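Local coordinates for protein Pyrimidine/purine nucleoside phosphorylase (Acinetobacter sp. ADP1, PDB 3HQX) that probably catalyses the phosphorolysis of diverse purine and pyrimidine nucleosides, releasing the free base and ribose 1-phosphate, at residues A[97-100]-A[101-105]. Sequence-based numbering, arbitrary orientation.
Sequences IETD and EVLDY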
ATOM      1  N   ILE A  97     -10.685  -8.431 -12.287  1.00  8.79           N
ATOM      2  CA  ILE A  97     -10.598  -8.973 -10.963  1.00  9.11           C
ATOM      3  C   ILE A  97     -11.634  -8.319 -10.048  1.00  8.58           C
ATOM      4  O   ILE A  97     -11.889  -7.094 -10.121  1.00  8.63           O
ATOM      5  CB  ILE A  97      -9.157  -8.843 -10.414  1.00  9.07           C
ATOM      6  CG1 ILE A  97      -8.999  -9.535  -9.041  1.00  9.30           C
ATOM      7  CG2 ILE A  97      -8.734  -7.363 -10.320  1.00  9.84           C
ATOM      8  CD1 ILE A  97      -7.506  -9.873  -8.682  1.00  8.02           C
ATOM      9  N   GLU A  98     -12.250  -9.142  -9.215  1.00  8.85           N
ATOM     10  CA  GLU A  98     -13.200  -8.659  -8.196  1.00  9.34           C
ATOM     11  C   GLU A  98     -12.860  -9.288  -6.842  1.00  7.91           C
ATOM     12  O   GLU A  98     -12.359 -10.412  -6.770  1.00  6.28           O
ATOM     13  CB  GLU A  98     -14.674  -8.886  -8.618  1.00 11.15           C
ATOM     14  CG  GLU A  98     -14.900 -10.120  -9.373  1.00 16.36           C
ATOM     15  CD  GLU A  98     -16.319 -10.262  -9.918  1.00 19.72           C
ATOM     16  OE1 GLU A  98     -16.770  -9.429 -10.712  1.00 24.44           O
ATOM     17  OE2 GLU A  98     -16.969 -11.223  -9.544  1.00 23.12           O
ATOM     18  N   THR A  99     -13.160  -8.553  -5.779  1.00  8.52           N
ATOM     19  CA  THR A  99     -12.988  -9.064  -4.453  1.00  8.13           C
ATOM     20  C   THR A  99     -13.979  -8.431  -3.497  1.00  8.73           C
ATOM     21  O   THR A  99     -14.412  -7.298  -3.742  1.00 10.43           O
ATOM     22  CB  THR A  99     -11.525  -8.814  -3.944  1.00  8.65           C
ATOM     23  OG1 THR A  99     -11.383  -9.454  -2.677  1.00  8.38           O
ATOM     24  CG2 THR A  99     -11.188  -7.293  -3.864  1.00  9.01           C
ATOM     25  N   ASP A 100     -14.366  -9.159  -2.458  1.00  7.26           N
ATOM     26  CA  ASP A 100     -15.326  -8.639  -1.425  1.00  8.26           C
ATOM     27  C   ASP A 100     -14.629  -8.237  -0.113  1.00  7.90           C
ATOM     28  O   ASP A 100     -15.266  -7.751   0.841  1.00  7.84           O
ATOM     29  CB  ASP A 100     -16.394  -9.703  -1.111  1.00  8.52           C
ATOM     30  CG  ASP A 100     -17.259 -10.048  -2.315  1.00 12.55           C
ATOM     31  OD1 ASP A 100     -17.462  -9.175  -3.191  1.00 15.44           O
ATOM     32  OD2 ASP A 100     -17.760 -11.202  -2.360  1.00 19.50           O
ATOM     33  N   GLU A 101     -13.323  -8.504  -0.046  1.00  7.94           N
ATOM     34  CA  GLU A 101     -12.513  -8.224   1.133  1.00  8.18           C
ATOM     35  C   GLU A 101     -11.180  -7.644   0.679  1.00  7.16           C
ATOM     36  O   GLU A 101     -10.877  -7.598  -0.514  1.00  8.02           O
ATOM     37  CB  GLU A 101     -12.239  -9.490   1.968  1.00  9.18           C
ATOM     38  CG  GLU A 101     -13.508 -10.241   2.522  1.00 10.61           C
ATOM     39  CD  GLU A 101     -14.175  -9.529   3.630  1.00 13.44           C
ATOM     40  OE1 GLU A 101     -13.503  -8.771   4.361  1.00 17.51           O
ATOM     41  OE2 GLU A 101     -15.387  -9.795   3.821  1.00 15.24           O
ATOM     42  N   VAL A 102     -10.425  -7.116   1.614  1.00  8.15           N
ATOM     43  CA  VAL A 102      -9.045  -6.723   1.293  1.00  7.16           C
ATOM     44  C   VAL A 102      -8.310  -7.894   0.646  1.00  6.75           C
ATOM     45  O   VAL A 102      -8.357  -9.019   1.155  1.00  7.62           O
ATOM     46  CB  VAL A 102      -8.284  -6.201   2.515  1.00  7.40           C
ATOM     47  CG1 VAL A 102      -6.795  -5.967   2.202  1.00  6.98           C
ATOM     48  CG2 VAL A 102      -8.964  -4.889   3.011  1.00  9.41           C
ATOM     49  N   LEU A 103      -7.658  -7.600  -0.466  1.00  7.12           N
ATOM     50  CA  LEU A 103      -6.882  -8.581  -1.207  1.00  6.00           C
ATOM     51  C   LEU A 103      -5.440  -8.120  -1.296  1.00  6.54           C
ATOM     52  O   LEU A 103      -5.156  -7.056  -1.882  1.00  8.14           O
ATOM     53  CB  LEU A 103      -7.428  -8.739  -2.643  1.00  6.51           C
ATOM     54  CG  LEU A 103      -6.823  -9.850  -3.482  1.00  5.63           C
ATOM     55  CD1 LEU A 103      -7.367 -11.238  -3.022  1.00  5.92           C
ATOM     56  CD2 LEU A 103      -6.945  -9.586  -4.985  1.00  7.66           C
ATOM     57  N   ASP A 104      -4.520  -8.887  -0.702  1.00  6.19           N
ATOM     58  CA  ASP A 104      -3.093  -8.575  -0.843  1.00  6.52           C
ATOM     59  C   ASP A 104      -2.533  -9.465  -1.914  1.00  5.39           C
ATOM     60  O   ASP A 104      -2.824 -10.654  -1.962  1.00  5.17           O
ATOM     61  CB  ASP A 104      -2.329  -8.875   0.461  1.00  6.19           C
ATOM     62  CG  ASP A 104      -2.727  -7.925   1.598  1.00  7.94           C
ATOM     63  OD1 ASP A 104      -2.023  -6.915   1.792  1.00  8.43           O
ATOM     64  OD2 ASP A 104      -3.713  -8.226   2.317  1.00  7.62           O
ATOM     65  N   TYR A 105      -1.692  -8.893  -2.758  1.00  6.48           N
ATOM     66  CA  TYR A 105      -1.080  -9.646  -3.849  1.00  7.35           C
ATOM     67  C   TYR A 105       0.372  -9.228  -4.104  1.00  7.56           C
ATOM     68  O   TYR A 105       0.831  -8.141  -3.697  1.00  8.41           O
ATOM     69  CB  TYR A 105      -1.912  -9.524  -5.141  1.00  6.60           C
ATOM     70  CG  TYR A 105      -1.851  -8.142  -5.733  1.00  7.44           C
ATOM     71  CD1 TYR A 105      -0.831  -7.789  -6.603  1.00  9.81           C
ATOM     72  CD2 TYR A 105      -2.786  -7.180  -5.403  1.00  8.56           C
ATOM     73  CE1 TYR A 105      -0.710  -6.510  -7.104  1.00 12.49           C
ATOM     74  CE2 TYR A 105      -2.687  -5.884  -5.921  1.00 10.54           C
ATOM     75  CZ  TYR A 105      -1.650  -5.566  -6.747  1.00 10.57           C
ATOM     76  OH  TYR A 105      -1.614  -4.276  -7.223  1.00 11.30           O
TER
HETATM   77  O   HOH W   1     -10.018 -10.718  -0.495  1.00  6.78           O
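Ile97 and Leu103 both carry their CG branch trans to the backbone N (Ile97 chi1 -175° for CG1, Leu103 chi1 -173° for CG), which sends the two side chains toward each other across the loop between two strands of a cupin fold until they meet tip to tip. Ile97 CD1 touches Leu103 CD2 at 3.8 Å. Both residues are buried, and Cys68 of strand 67-72 touches each of them, while Ile97 and Thr99 also pack on Ile44 of strand 38-44 in the other sheet, so the pair lies in the interior of the fold. The loop around 99-102 joins strand 94-98, which belongs to one antiparallel sheet, to strand 103-109 of the other; backbone hydrogen bonds between Ile97 and Leu51 and between Leu103 and Ile44 confirm that its two ends pair in different sheets.

At the bend, Thr99 has its hydroxyl also trans to its own N, on the inner side of the turn. Glu101 N points at Thr99 OG1 over 3.4 Å with an N-H...O angle of 165°, straight but long. The spacing of two residues is that of an ST turn, here a weak one. The stronger partner of this hydroxyl is the carbonyl oxygen of Glu67, which ties the loop to the start of strand 67-72. On the side toward strand 103-109, Leu103 CB comes to 4.0 Å from Thr99 OG1, linking the polar bend to the apolar pair.

Outside the bend, Glu101 is bent at chi2, and its chain doubles back along the Asp100 peptide, with Glu101 CG 3.5 Å from Asp100 O. Within the bend a water probably bridges Thr99 and Val102, though it has more acceptors in reach than protons to give; its oxygen lies 2.9 Å from Thr99 OG1 and likewise 2.9 Å from Val102 O.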